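Local coordinates for citrate lyase subunit beta-like protein (Mycobacterium tuberculosis H37Rv, PDB 6CHU) that acts as a magnesium-dependent, homotrimeric lyase of the HpcH/HpaI aldolase family, serving itaconate dissimilation and leucine catabolism, at residues V70-A75 with I116-T121; Y93-L98 with P136-M141; P16-C21 with G182-D187; A105-L110 with A129-A134; V39-E44 with T62-E67. One frame throughout, in Å; residues are numbered along the deposited sequence.

Contact 1 of 5, residues V70-A75 with I116-T121; sequences VVRINA and IALVET. With MG (magnesium ion), chain B; ACT (acetate ion), chain F; ACT (acetate ion), chain E.
Arg-72 and Leu-118 meet at the edge of the guanidinium group, where methyl CD2 of Leu-118 lies near its plane, 3.4 Å from NH1 of Arg-72. One oxygen of each of two acetates also lies at this edge, near the plane. NH1 of Arg-72 donates to OXT of one at 2.9 Å, bent to 146°, while NH2 of Arg-72 donates almost straight (174°) to OXT of the other at 2.7 Å. The first OXT also binds the magnesium ion at 2.0 Å, joining arginine and metal. Glu-120 OE1 binds the magnesium at 2.1 Å; three waters and Asp-146 complete six ligands. Below the arginine layer, CD1 of Ile-116 lies 4.2 Å from CG1 of Val-70, the side chains crossing obliquely. The cluster sits where parallel strands 69-72 and 114-119 end, the catalytic mouth of a TIM barrel; Arg-72 and Glu-120 are assigned to substrate binding, and the acetates, probably from the crystallisation liquor, occupy this pocket. Glu-120 reaches the metal with CG between its backbone N and carbonyl carbon (chi1 48°). Asp-42 salt-bridges Arg-72 NE, and Lys-100 N donates to Glu-120 OE2. Met-97 of strand 95-98, between the two strands, packs against Arg-72 and Ile-116.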
# COMPACT_ATOMS: atom_id res chain seq x y z
N VAL A 70 -22.37 16.68 -11.25
CA VAL A 70 -21.62 15.63 -11.93
C VAL A 70 -22.57 14.47 -12.19
O VAL A 70 -23.50 14.23 -11.42
CB VAL A 70 -20.40 15.19 -11.07
CG1 VAL A 70 -19.71 13.95 -11.64
CG2 VAL A 70 -19.42 16.34 -10.91
N VAL A 71 -22.35 13.74 -13.29
CA VAL A 71 -23.22 12.62 -13.65
C VAL A 71 -22.42 11.33 -13.56
O VAL A 71 -21.40 11.18 -14.24
CB VAL A 71 -23.82 12.80 -15.06
CG1 VAL A 71 -24.74 11.63 -15.41
CG2 VAL A 71 -24.60 14.13 -15.15
N ARG A 72 -22.87 10.40 -12.70
CA ARG A 72 -22.25 9.08 -12.68
C ARG A 72 -22.88 8.22 -13.78
O ARG A 72 -24.09 7.95 -13.76
CB ARG A 72 -22.38 8.38 -11.33
CG ARG A 72 -21.65 7.02 -11.37
CD ARG A 72 -21.34 6.41 -10.00
NE ARG A 72 -22.53 5.88 -9.34
CZ ARG A 72 -22.48 5.09 -8.26
NH1 ARG A 72 -21.30 4.75 -7.77
NH2 ARG A 72 -23.59 4.63 -7.69
N ILE A 73 -22.05 7.83 -14.75
CA ILE A 73 -22.49 6.98 -15.85
C ILE A 73 -22.22 5.53 -15.47
O ILE A 73 -21.78 5.24 -14.36
CB ILE A 73 -21.78 7.37 -17.17
CG1 ILE A 73 -20.27 7.16 -17.05
CG2 ILE A 73 -22.11 8.82 -17.53
CD1 ILE A 73 -19.47 7.61 -18.32
N ASN A 74 -22.50 4.62 -16.39
CA ASN A 74 -22.28 3.20 -16.15
C ASN A 74 -20.88 2.81 -16.62
O ASN A 74 -20.14 3.60 -17.21
CB ASN A 74 -23.39 2.40 -16.82
CG ASN A 74 -24.70 2.47 -16.04
OD1 ASN A 74 -24.92 1.68 -15.12
ND2 ASN A 74 -25.55 3.45 -16.36
N ALA A 75 -20.50 1.57 -16.32
CA ALA A 75 -19.10 1.18 -16.44
C ALA A 75 -18.67 1.05 -17.90
O ALA A 75 -19.49 0.87 -18.81
CB ALA A 75 -18.83 -0.13 -15.69
N ILE A 116 -14.24 11.95 -13.26
CA ILE A 116 -13.90 11.51 -11.91
C ILE A 116 -13.91 9.99 -11.95
O ILE A 116 -14.96 9.37 -12.14
CB ILE A 116 -14.88 12.06 -10.87
CG1 ILE A 116 -14.83 13.59 -10.92
CG2 ILE A 116 -14.52 11.54 -9.46
CD1 ILE A 116 -15.86 14.29 -10.07
N ALA A 117 -12.74 9.37 -11.79
CA ALA A 117 -12.61 7.92 -11.85
C ALA A 117 -12.90 7.35 -10.47
O ALA A 117 -12.25 7.72 -9.48
CB ALA A 117 -11.22 7.52 -12.32
N LEU A 118 -13.89 6.46 -10.40
CA LEU A 118 -14.27 5.79 -9.16
C LEU A 118 -13.64 4.40 -9.20
O LEU A 118 -14.11 3.51 -9.93
CB LEU A 118 -15.79 5.76 -9.02
CG LEU A 118 -16.39 4.81 -7.97
CD1 LEU A 118 -15.81 5.09 -6.58
CD2 LEU A 118 -17.92 4.97 -7.95
N VAL A 119 -12.57 4.23 -8.45
CA VAL A 119 -11.85 2.96 -8.35
C VAL A 119 -12.51 2.12 -7.26
O VAL A 119 -12.58 2.53 -6.10
CB VAL A 119 -10.36 3.19 -8.06
CG1 VAL A 119 -9.66 1.87 -7.73
CG2 VAL A 119 -9.69 3.87 -9.26
N GLU A 120 -13.00 0.94 -7.65
CA GLU A 120 -13.71 0.05 -6.73
C GLU A 120 -13.54 -1.40 -7.15
O GLU A 120 -14.41 -2.24 -6.89
CB GLU A 120 -15.21 0.44 -6.67
CG GLU A 120 -15.87 0.64 -8.03
CD GLU A 120 -17.25 1.26 -7.96
OE1 GLU A 120 -17.85 1.28 -6.85
OE2 GLU A 120 -17.73 1.74 -9.02
N THR A 121 -12.41 -1.72 -7.80
CA THR A 121 -12.03 -3.08 -8.14
C THR A 121 -10.53 -3.20 -7.98
O THR A 121 -9.81 -2.20 -7.95
CB THR A 121 -12.40 -3.47 -9.58
OG1 THR A 121 -11.59 -2.72 -10.49
CG2 THR A 121 -13.88 -3.21 -9.87
MG MG B . -19.91 1.14 -6.41
C ACT F . -19.63 3.64 -4.74
O ACT F . -18.74 3.23 -3.93
OXT ACT F . -20.06 3.06 -5.79
CH3 ACT F . -20.28 5.00 -4.40
C ACT E . -23.99 3.69 -4.40
O ACT E . -23.93 3.26 -3.22
OXT ACT E . -23.50 3.18 -5.43
CH3 ACT E . -24.78 5.03 -4.59
O HOH W 1 -20.31 1.67 -8.39
O HOH W 2 -19.33 0.65 -4.36
O HOH W 3 -21.98 0.86 -6.05

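Contact 2 of 5, residues Y93-L98 with P136-M141; sequences YTTVML and PTVGMM. With EDO (1,2-ethanediol), chain G.
Met-97 and Met-141 both carry CG anti to the backbone N (chi1 178° in Met-97), which extends both chains into the barrel. Met-141 stays extended to its methyl, whereas Met-97 bends at its last torsion (chi3 -72°), and this bend brings its CE to the sulfur of its partner. The methyl CE of Met-97 comes to 3.7 Å from SD of Met-141, and the two sulfurs, SD of Met-97 and SD of Met-141, are 3.9 Å apart. The contact is one of dispersion between polarisable thioethers, with no hydrogen bond across it. One layer nearer the strand starts, methyl CG2 of Thr-95 faces methyl CG2 of Val-138 at 4.3 Å. Strands 95-98 and 137-142 are parallel members of the TIM barrel but not neighbours; strand 114-119 runs between them, so their side chains meet across the barrel interior while CA of Thr-95 and CA of Val-138 are 8.7 Å apart. Val-138 and Met-141 both direct CB toward 93-98 although they are three positions apart, a break in strict alternation that coincides with the near-helical psi of Val-138 (-10°) within the strand. Thr-95 turns its hydroxyl aside: OG1 of Thr-95 shares a hydrogen bond of 3.2 Å with OG1 of Thr-94, and either may be the donor, which fits the methyl being the group offered to Val-138. The methionine layer borders the active site, the side chain of Met-141 lying about 4 Å from a bound acetate.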
# COMPACT_ATOMS: atom_id res chain seq x y z
N TYR A 93 -24.04 19.24 -18.94
CA TYR A 93 -23.05 18.69 -18.04
C TYR A 93 -21.75 18.41 -18.79
O TYR A 93 -21.76 18.05 -19.97
CB TYR A 93 -23.57 17.42 -17.37
CG TYR A 93 -24.87 17.67 -16.64
CD1 TYR A 93 -24.94 18.62 -15.63
CD2 TYR A 93 -26.03 16.99 -16.97
CE1 TYR A 93 -26.13 18.87 -14.96
CE2 TYR A 93 -27.23 17.23 -16.31
CZ TYR A 93 -27.27 18.18 -15.31
OH TYR A 93 -28.46 18.43 -14.64
N THR A 94 -20.64 18.63 -18.10
CA THR A 94 -19.31 18.45 -18.66
C THR A 94 -18.49 17.38 -17.96
O THR A 94 -17.47 16.95 -18.52
CB THR A 94 -18.50 19.76 -18.56
OG1 THR A 94 -18.32 20.07 -17.17
CG2 THR A 94 -19.22 20.90 -19.23
N THR A 95 -18.90 16.95 -16.77
CA THR A 95 -18.07 16.11 -15.92
C THR A 95 -18.83 14.84 -15.57
O THR A 95 -19.98 14.92 -15.11
CB THR A 95 -17.65 16.87 -14.66
OG1 THR A 95 -16.95 18.06 -15.04
CG2 THR A 95 -16.74 16.02 -13.76
N VAL A 96 -18.21 13.69 -15.82
CA VAL A 96 -18.83 12.41 -15.52
C VAL A 96 -17.99 11.68 -14.47
O VAL A 96 -16.77 11.87 -14.35
CB VAL A 96 -19.00 11.53 -16.78
CG1 VAL A 96 -19.97 12.18 -17.76
CG2 VAL A 96 -17.65 11.25 -17.44
N MET A 97 -18.66 10.81 -13.73
CA MET A 97 -18.02 9.90 -12.79
C MET A 97 -18.08 8.50 -13.39
O MET A 97 -19.17 8.03 -13.74
CB MET A 97 -18.70 9.94 -11.42
CG MET A 97 -18.09 8.96 -10.42
SD MET A 97 -18.87 9.07 -8.79
CE MET A 97 -18.25 10.63 -8.19
N LEU A 98 -16.92 7.86 -13.52
CA LEU A 98 -16.81 6.55 -14.15
C LEU A 98 -16.68 5.47 -13.08
O LEU A 98 -15.63 5.39 -12.43
CB LEU A 98 -15.60 6.52 -15.08
CG LEU A 98 -15.30 5.14 -15.70
CD1 LEU A 98 -16.37 4.74 -16.68
CD2 LEU A 98 -13.91 5.13 -16.34
N PRO A 136 -8.09 13.18 -19.28
CA PRO A 136 -9.42 13.65 -18.85
C PRO A 136 -9.63 13.67 -17.34
O PRO A 136 -10.61 14.27 -16.89
CB PRO A 136 -10.38 12.66 -19.52
CG PRO A 136 -9.59 12.11 -20.68
CD PRO A 136 -8.22 11.95 -20.09
N THR A 137 -8.78 13.01 -16.55
CA THR A 137 -9.08 12.82 -15.14
C THR A 137 -8.99 14.15 -14.39
O THR A 137 -8.00 14.88 -14.52
CB THR A 137 -8.13 11.80 -14.52
OG1 THR A 137 -8.28 10.54 -15.18
CG2 THR A 137 -8.41 11.63 -13.01
N VAL A 138 -10.03 14.47 -13.63
CA VAL A 138 -9.99 15.61 -12.72
C VAL A 138 -10.14 15.19 -11.26
O VAL A 138 -9.91 16.03 -10.37
CB VAL A 138 -11.05 16.67 -13.08
CG1 VAL A 138 -10.81 17.22 -14.49
CG2 VAL A 138 -12.48 16.11 -12.94
N GLY A 139 -10.48 13.94 -10.98
CA GLY A 139 -10.60 13.47 -9.61
C GLY A 139 -10.54 11.97 -9.54
O GLY A 139 -10.82 11.27 -10.53
N MET A 140 -10.19 11.46 -8.36
CA MET A 140 -10.21 10.04 -8.05
C MET A 140 -11.08 9.83 -6.83
O MET A 140 -10.95 10.55 -5.83
CB MET A 140 -8.81 9.49 -7.76
CG MET A 140 -7.75 9.72 -8.85
SD MET A 140 -8.03 8.61 -10.24
CE MET A 140 -7.54 7.04 -9.52
N MET A 141 -11.96 8.84 -6.91
CA MET A 141 -12.77 8.37 -5.80
C MET A 141 -12.49 6.89 -5.60
O MET A 141 -12.01 6.20 -6.51
CB MET A 141 -14.26 8.62 -6.07
CG MET A 141 -15.19 8.38 -4.89
SD MET A 141 -16.88 8.67 -5.43
CE MET A 141 -17.75 7.95 -4.03
C1 EDO G . -22.49 16.77 -23.47
O1 EDO G . -22.87 17.79 -22.53
C2 EDO G . -21.95 15.57 -22.71
O2 EDO G . -21.31 14.68 -23.62

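Contact 3 of 5, residues P16-C21 with G182-D187; sequences PGWLFC and GRLALD
Trp-18 and the pair Leu-184 and Leu-186 face each other from strands 17-22 and 184-187, which run parallel in the sheet with strand 213-216 between them, so only side chains bridge the gap. Trp-18 places CG anti to its carbonyl carbon (chi1 -69°) and projects its indole into the barrel. Methyl CD2 of Leu-186 lies over one face of the six-membered ring, 4.0 Å from the centroid of that Trp-18 ring and 29° off its normal, a CH-pi contact. The nearest ring atoms are on the outer rim: CD2 of Leu-186 is 3.6 Å from CZ3 and 3.7 Å from CE3 of Trp-18. Leu-184 approaches near another corner, with its CD1 4.0 Å from CZ2 of Trp-18. The two leucines thus touch separate parts of one indole, Leu-184 obliquely at CZ2 and Leu-186 over the face. Val-213 packs on both Trp-18 and Leu-186, and Val-38 and Ile-40 flank the indole from the next strand. Before the second strand, Gly-182, with positive phi, is the C-prime residue of a Schellman motif that ends helix 165-180. A large aromatic wedged between aliphatic side chains from strands on both sides belongs here to the apolar interior of the eight-stranded TIM barrel, where its first and seventh strands meet across the eighth.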
# COMPACT_ATOMS: atom_id res chain seq x y z
N PRO A 16 -16.92 20.55 0.42
CA PRO A 16 -16.54 19.13 0.44
C PRO A 16 -17.71 18.16 0.48
O PRO A 16 -17.47 16.94 0.46
CB PRO A 16 -15.73 19.03 1.74
CG PRO A 16 -16.42 20.02 2.66
CD PRO A 16 -16.90 21.15 1.77
N GLY A 17 -18.95 18.64 0.53
CA GLY A 17 -20.07 17.73 0.71
C GLY A 17 -20.75 17.42 -0.60
O GLY A 17 -21.55 18.21 -1.11
N TRP A 18 -20.44 16.25 -1.16
CA TRP A 18 -21.03 15.78 -2.40
C TRP A 18 -22.09 14.74 -2.08
O TRP A 18 -21.95 13.95 -1.14
CB TRP A 18 -19.96 15.18 -3.31
CG TRP A 18 -19.00 16.17 -3.88
CD1 TRP A 18 -18.55 17.32 -3.29
CD2 TRP A 18 -18.34 16.08 -5.14
NE1 TRP A 18 -17.65 17.96 -4.13
CE2 TRP A 18 -17.52 17.22 -5.27
CE3 TRP A 18 -18.39 15.16 -6.19
CZ2 TRP A 18 -16.74 17.45 -6.41
CZ3 TRP A 18 -17.61 15.39 -7.32
CH2 TRP A 18 -16.80 16.52 -7.42
N LEU A 19 -23.15 14.72 -2.89
CA LEU A 19 -24.33 13.92 -2.56
C LEU A 19 -24.83 13.19 -3.80
O LEU A 19 -25.18 13.83 -4.79
CB LEU A 19 -25.43 14.80 -1.97
CG LEU A 19 -26.79 14.14 -1.73
CD1 LEU A 19 -26.64 12.98 -0.76
CD2 LEU A 19 -27.78 15.16 -1.19
N PHE A 20 -24.86 11.86 -3.73
CA PHE A 20 -25.54 11.07 -4.75
C PHE A 20 -27.04 11.34 -4.72
O PHE A 20 -27.66 11.36 -3.65
CB PHE A 20 -25.30 9.57 -4.55
CG PHE A 20 -24.01 9.06 -5.10
CD1 PHE A 20 -23.81 8.93 -6.47
CD2 PHE A 20 -23.00 8.67 -4.24
CE1 PHE A 20 -22.61 8.43 -6.97
CE2 PHE A 20 -21.80 8.18 -4.72
CZ PHE A 20 -21.60 8.06 -6.10
N CYS A 21 -27.63 11.51 -5.90
CA CYS A 21 -29.08 11.54 -6.07
C CYS A 21 -29.41 10.65 -7.25
O CYS A 21 -28.96 10.94 -8.38
CB CYS A 21 -29.58 12.97 -6.29
SG CYS A 21 -31.36 13.14 -6.48
N GLY A 182 -2.34 16.01 -9.30
CA GLY A 182 -3.10 17.23 -9.13
C GLY A 182 -4.60 17.06 -9.23
O GLY A 182 -5.30 18.03 -9.54
N ARG A 183 -5.11 15.87 -8.96
CA ARG A 183 -6.55 15.61 -9.07
C ARG A 183 -7.23 15.79 -7.73
O ARG A 183 -6.61 15.70 -6.67
CB ARG A 183 -6.81 14.19 -9.60
CG ARG A 183 -5.89 13.74 -10.75
CD ARG A 183 -5.91 14.71 -11.93
NE ARG A 183 -5.34 14.08 -13.12
CZ ARG A 183 -4.98 14.75 -14.21
NH1 ARG A 183 -5.09 16.07 -14.25
NH2 ARG A 183 -4.48 14.09 -15.26
N LEU A 184 -8.54 16.03 -7.78
CA LEU A 184 -9.35 15.98 -6.56
C LEU A 184 -9.34 14.57 -5.99
O LEU A 184 -9.38 13.59 -6.73
CB LEU A 184 -10.79 16.39 -6.84
CG LEU A 184 -11.28 17.83 -6.82
CD1 LEU A 184 -12.79 17.79 -6.84
CD2 LEU A 184 -10.81 18.55 -5.59
N ALA A 185 -9.33 14.47 -4.66
CA ALA A 185 -9.43 13.18 -3.98
C ALA A 185 -10.77 13.11 -3.24
O ALA A 185 -11.04 13.96 -2.38
CB ALA A 185 -8.28 12.98 -2.99
N LEU A 186 -11.57 12.10 -3.57
CA LEU A 186 -12.90 11.94 -2.99
C LEU A 186 -12.93 10.67 -2.14
O LEU A 186 -12.60 9.58 -2.63
CB LEU A 186 -13.97 11.86 -4.09
CG LEU A 186 -14.22 13.08 -4.98
CD1 LEU A 186 -13.10 13.26 -6.01
CD2 LEU A 186 -15.53 12.88 -5.70
N ASP A 187 -13.35 10.81 -0.88
CA ASP A 187 -13.40 9.66 0.02
C ASP A 187 -14.73 8.92 -0.13
O ASP A 187 -15.75 9.51 -0.51
CB ASP A 187 -13.20 10.10 1.48
CG ASP A 187 -12.72 8.97 2.38
OD1 ASP A 187 -12.08 8.02 1.90
OD2 ASP A 187 -12.99 9.03 3.59

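Contact 4 of 5, residues A105-L110 with A129-A134; sequences AQVIEL and AEIAAA
The carbonyl oxygen of Ile-131, a residue that packs on Val-107, is gripped twice: it accepts the backbone N of Ala-134 at 3.3 Å and the hydroxyl OG1 of Thr-137. This probably helps to hold the C-terminal part of helix 128-133 against the strand that follows, with CB of Ala-134 beside Val-107. Val-107 uses both methyls. CG1, set anti to the backbone N (chi1 174°), rests on Ala-134, with CG1 of Val-107 3.9 Å from CB of Ala-134. CG2 of Val-107 meets CG2 of Ile-131 at 4.0 Å, the two side chains crossing at about a right angle. At the outer border, CG1 of exposed Ile-108 passes 4.4 Å from CB of Ala-134. No polar bond spans the two segments, and only aliphatic carbons make the contact. Ile-131 and Val-107 also face inward: Ile-131 lies on Ala-117 and Met-140, and Val-107 on Val-115. The two helices therefore lie side by side on the outer surface of the barrel, over strands 114-119 and 137-142 and, through Leu-110 on Val-96 and Leu-98, strand 95-98, while Ala-129 packs on Val-126 of the second subunit.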
# COMPACT_ATOMS: atom_id res chain seq x y z
N ALA A 105 -7.30 3.82 -20.53
CA ALA A 105 -8.08 3.78 -21.76
C ALA A 105 -9.57 4.00 -21.50
O ALA A 105 -10.26 4.64 -22.31
CB ALA A 105 -7.84 2.45 -22.49
N GLN A 106 -10.09 3.48 -20.38
CA GLN A 106 -11.50 3.72 -20.06
C GLN A 106 -11.77 5.19 -19.81
O GLN A 106 -12.85 5.70 -20.14
CB GLN A 106 -11.94 2.89 -18.84
CG GLN A 106 -12.25 1.44 -19.17
CD GLN A 106 -12.76 0.69 -17.95
OE1 GLN A 106 -12.66 1.19 -16.82
NE2 GLN A 106 -13.32 -0.49 -18.17
N VAL A 107 -10.81 5.89 -19.20
CA VAL A 107 -10.97 7.33 -18.98
C VAL A 107 -10.86 8.08 -20.29
O VAL A 107 -11.66 8.98 -20.59
CB VAL A 107 -9.95 7.83 -17.94
CG1 VAL A 107 -10.03 9.35 -17.82
CG2 VAL A 107 -10.20 7.17 -16.58
N ILE A 108 -9.87 7.72 -21.11
CA ILE A 108 -9.62 8.43 -22.36
C ILE A 108 -10.81 8.30 -23.31
O ILE A 108 -11.12 9.24 -24.05
CB ILE A 108 -8.31 7.91 -22.98
CG1 ILE A 108 -7.12 8.41 -22.15
CG2 ILE A 108 -8.16 8.34 -24.45
CD1 ILE A 108 -5.83 7.67 -22.45
N GLU A 109 -11.51 7.16 -23.28
CA GLU A 109 -12.62 7.04 -24.22
C GLU A 109 -13.80 7.94 -23.86
O GLU A 109 -14.76 8.02 -24.64
CB GLU A 109 -13.08 5.58 -24.36
CG GLU A 109 -13.64 4.95 -23.11
CD GLU A 109 -14.02 3.49 -23.34
OE1 GLU A 109 -14.46 2.81 -22.37
OE2 GLU A 109 -13.86 3.01 -24.48
N LEU A 110 -13.74 8.64 -22.73
CA LEU A 110 -14.74 9.62 -22.34
C LEU A 110 -14.36 11.05 -22.72
O LEU A 110 -15.18 11.95 -22.54
CB LEU A 110 -15.00 9.54 -20.83
CG LEU A 110 -15.47 8.16 -20.35
CD1 LEU A 110 -15.57 8.08 -18.81
CD2 LEU A 110 -16.81 7.80 -21.01
N ALA A 129 -2.44 4.82 -10.58
CA ALA A 129 -1.60 5.91 -11.06
C ALA A 129 -1.84 6.19 -12.54
O ALA A 129 -1.89 7.35 -12.97
CB ALA A 129 -0.12 5.58 -10.83
N GLU A 130 -1.99 5.14 -13.35
CA GLU A 130 -2.26 5.34 -14.77
C GLU A 130 -3.62 5.99 -14.99
O GLU A 130 -3.78 6.82 -15.89
CB GLU A 130 -2.17 3.99 -15.50
CG GLU A 130 -0.75 3.37 -15.54
CD GLU A 130 -0.16 2.99 -14.16
OE1 GLU A 130 -0.92 2.69 -13.18
OE2 GLU A 130 1.09 3.00 -14.05
N ILE A 131 -4.60 5.62 -14.18
CA ILE A 131 -5.93 6.23 -14.28
C ILE A 131 -5.87 7.70 -13.89
O ILE A 131 -6.42 8.57 -14.58
CB ILE A 131 -6.91 5.44 -13.39
CG1 ILE A 131 -7.11 4.04 -13.97
CG2 ILE A 131 -8.23 6.15 -13.29
CD1 ILE A 131 -7.86 3.08 -13.02
N ALA A 132 -5.19 8.01 -12.78
CA ALA A 132 -5.09 9.40 -12.34
C ALA A 132 -4.35 10.28 -13.34
O ALA A 132 -4.67 11.46 -13.48
CB ALA A 132 -4.41 9.47 -10.97
N ALA A 133 -3.33 9.73 -14.01
CA ALA A 133 -2.53 10.51 -14.93
C ALA A 133 -3.22 10.76 -16.27
O ALA A 133 -2.76 11.62 -17.04
CB ALA A 133 -1.19 9.81 -15.17
N ALA A 134 -4.28 10.02 -16.57
CA ALA A 134 -4.97 10.16 -17.86
C ALA A 134 -5.45 11.60 -18.04
O ALA A 134 -5.95 12.22 -17.11
CB ALA A 134 -6.15 9.19 -17.93

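Contact 5 of 5, residues V39-E44 with T62-E67; sequences VILDLE and TPLDPE
Leu-64 lays its CD1 methyl across two residues of strand 38-42, at 4.0 Å from CG1 of Val-39 and equally 4.0 Å from CD2 of Leu-41. One methyl thus sits between two side chains that point the same way from alternate positions of the strand. Leu-64 comes at about a right angle to Val-39 but more slantwise to Leu-41. Its CG lies anti to the carbonyl carbon (chi1 -71°), a setting that carries the branch toward the strand rather than along the loop. Segment 62-67 follows helix 52-61 and leads into strand 69-72, so the contact closes a beta-alpha-beta crossover of the TIM barrel: strand 38-42, helix, then the adjacent parallel strand. Phe-29 of helix 29-35 touches both leucines. Each segment also carries an Asx turn. OD1 of Asp-42 accepts from the backbone N of Glu-44 at 2.8 Å, met from above the carboxylate plane (58° out of it), and OD1 of Asp-65 accepts from the backbone N of Glu-67 at 2.9 Å. The first turn lies at the C-terminal end of strand 38-42, the second just before strand 69-72. Across the contact itself only aliphatic carbons meet, with no hydrogen bond between the segments; the loop is therefore probably held on the strand largely by apolar contact of Leu-64 with Val-39 and Leu-41, while its polar bonds go to other partners: Leu-64 N to Tyr-93 OH, Asp-65 O to Thr-69 OG1, and the Asx turn of Asp-65.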
# COMPACT_ATOMS: atom_id res chain seq x y z
N VAL A 39 -23.83 17.86 -6.49
CA VAL A 39 -24.73 16.72 -6.63
C VAL A 39 -24.17 15.78 -7.69
O VAL A 39 -23.74 16.23 -8.76
CB VAL A 39 -26.15 17.19 -7.02
CG1 VAL A 39 -27.03 16.00 -7.35
CG2 VAL A 39 -26.76 18.03 -5.90
N ILE A 40 -24.17 14.49 -7.39
CA ILE A 40 -23.84 13.46 -8.37
C ILE A 40 -25.16 12.84 -8.82
O ILE A 40 -25.75 12.03 -8.11
CB ILE A 40 -22.91 12.38 -7.79
CG1 ILE A 40 -21.67 13.00 -7.14
CG2 ILE A 40 -22.51 11.40 -8.89
CD1 ILE A 40 -20.94 12.02 -6.20
N LEU A 41 -25.62 13.21 -10.02
CA LEU A 41 -26.83 12.59 -10.56
C LEU A 41 -26.43 11.22 -11.08
O LEU A 41 -25.50 11.10 -11.90
CB LEU A 41 -27.47 13.45 -11.64
CG LEU A 41 -28.06 14.79 -11.18
CD1 LEU A 41 -28.47 15.64 -12.39
CD2 LEU A 41 -29.26 14.61 -10.24
N ASP A 42 -27.09 10.18 -10.58
CA ASP A 42 -26.59 8.82 -10.70
C ASP A 42 -27.39 8.05 -11.73
O ASP A 42 -28.61 7.89 -11.59
CB ASP A 42 -26.66 8.12 -9.34
CG ASP A 42 -25.89 6.82 -9.32
OD1 ASP A 42 -25.11 6.57 -10.29
OD2 ASP A 42 -26.05 6.07 -8.34
N LEU A 43 -26.71 7.54 -12.76
CA LEU A 43 -27.28 6.60 -13.70
C LEU A 43 -26.85 5.16 -13.43
O LEU A 43 -27.36 4.24 -14.09
CB LEU A 43 -26.89 6.98 -15.14
CG LEU A 43 -27.26 8.39 -15.61
CD1 LEU A 43 -26.58 8.64 -16.98
CD2 LEU A 43 -28.77 8.55 -15.73
N GLU A 44 -25.95 4.94 -12.47
CA GLU A 44 -25.45 3.59 -12.21
C GLU A 44 -26.17 2.97 -11.01
O GLU A 44 -27.40 2.84 -11.03
CB GLU A 44 -23.93 3.59 -12.01
CG GLU A 44 -23.29 2.20 -12.23
CD GLU A 44 -22.32 1.78 -11.14
OE1 GLU A 44 -22.37 2.33 -10.02
OE2 GLU A 44 -21.48 0.89 -11.41
N THR A 62 -34.88 17.72 -16.33
CA THR A 62 -34.84 18.44 -15.05
C THR A 62 -33.40 18.84 -14.78
O THR A 62 -32.69 18.17 -14.02
CB THR A 62 -35.43 17.58 -13.93
OG1 THR A 62 -36.75 17.17 -14.29
CG2 THR A 62 -35.50 18.37 -12.62
N PRO A 63 -32.94 19.93 -15.38
CA PRO A 63 -31.52 20.30 -15.26
C PRO A 63 -31.18 20.92 -13.92
O PRO A 63 -31.99 21.62 -13.30
CB PRO A 63 -31.33 21.31 -16.40
CG PRO A 63 -32.67 21.90 -16.60
CD PRO A 63 -33.67 20.82 -16.30
N LEU A 64 -29.96 20.64 -13.47
CA LEU A 64 -29.34 21.29 -12.33
C LEU A 64 -28.18 22.15 -12.82
O LEU A 64 -27.80 22.10 -13.99
CB LEU A 64 -28.86 20.25 -11.30
CG LEU A 64 -29.92 19.50 -10.48
CD1 LEU A 64 -29.25 18.58 -9.46
CD2 LEU A 64 -30.86 20.48 -9.80
N ASP A 65 -27.62 22.95 -11.91
CA ASP A 65 -26.50 23.83 -12.23
C ASP A 65 -25.29 23.01 -12.65
O ASP A 65 -24.73 22.27 -11.83
CB ASP A 65 -26.16 24.72 -11.03
CG ASP A 65 -25.05 25.72 -11.31
OD1 ASP A 65 -24.46 25.71 -12.41
OD2 ASP A 65 -24.76 26.53 -10.41
N PRO A 66 -24.86 23.09 -13.91
CA PRO A 66 -23.71 22.28 -14.34
C PRO A 66 -22.39 22.68 -13.70
O PRO A 66 -21.45 21.89 -13.76
CB PRO A 66 -23.68 22.49 -15.87
CG PRO A 66 -24.30 23.80 -16.07
CD PRO A 66 -25.37 23.94 -15.01
N GLU A 67 -22.30 23.86 -13.07
CA GLU A 67 -21.10 24.19 -12.30
C GLU A 67 -21.01 23.40 -11.00
O GLU A 67 -19.94 23.39 -10.38
CB GLU A 67 -21.08 25.70 -11.98
CG GLU A 67 -21.20 26.60 -13.20
CD GLU A 67 -20.10 26.35 -14.22
OE1 GLU A 67 -18.99 25.96 -13.82
OE2 GLU A 67 -20.37 26.55 -15.43

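In the fold
From the N terminus, strand 17-22 opens contact 3, whose loop closes last, at 182-187, and encloses the other four contacts. Contact 5 closes first, closing the loop of one crossover at 62-67, just before its second strand, and before contact 1 opens at 70-75. Contact 2 starts at 93-98 and contact 4 at 105-110; contact 1 then closes at 116-121, crossing both. Contact 4 closes at 129-134, nested inside contact 2, which ends at 136-141. Contacts 1, 2 and 3 tie non-adjacent strands through the barrel interior, contact 5 fixes a connecting loop to the sheet's outside, and contact 4 joins two outer helices. Hydrogen bonds between neighbouring strands link contact 5 to contacts 1 and 3, and contact 2 to contacts 1 and 3.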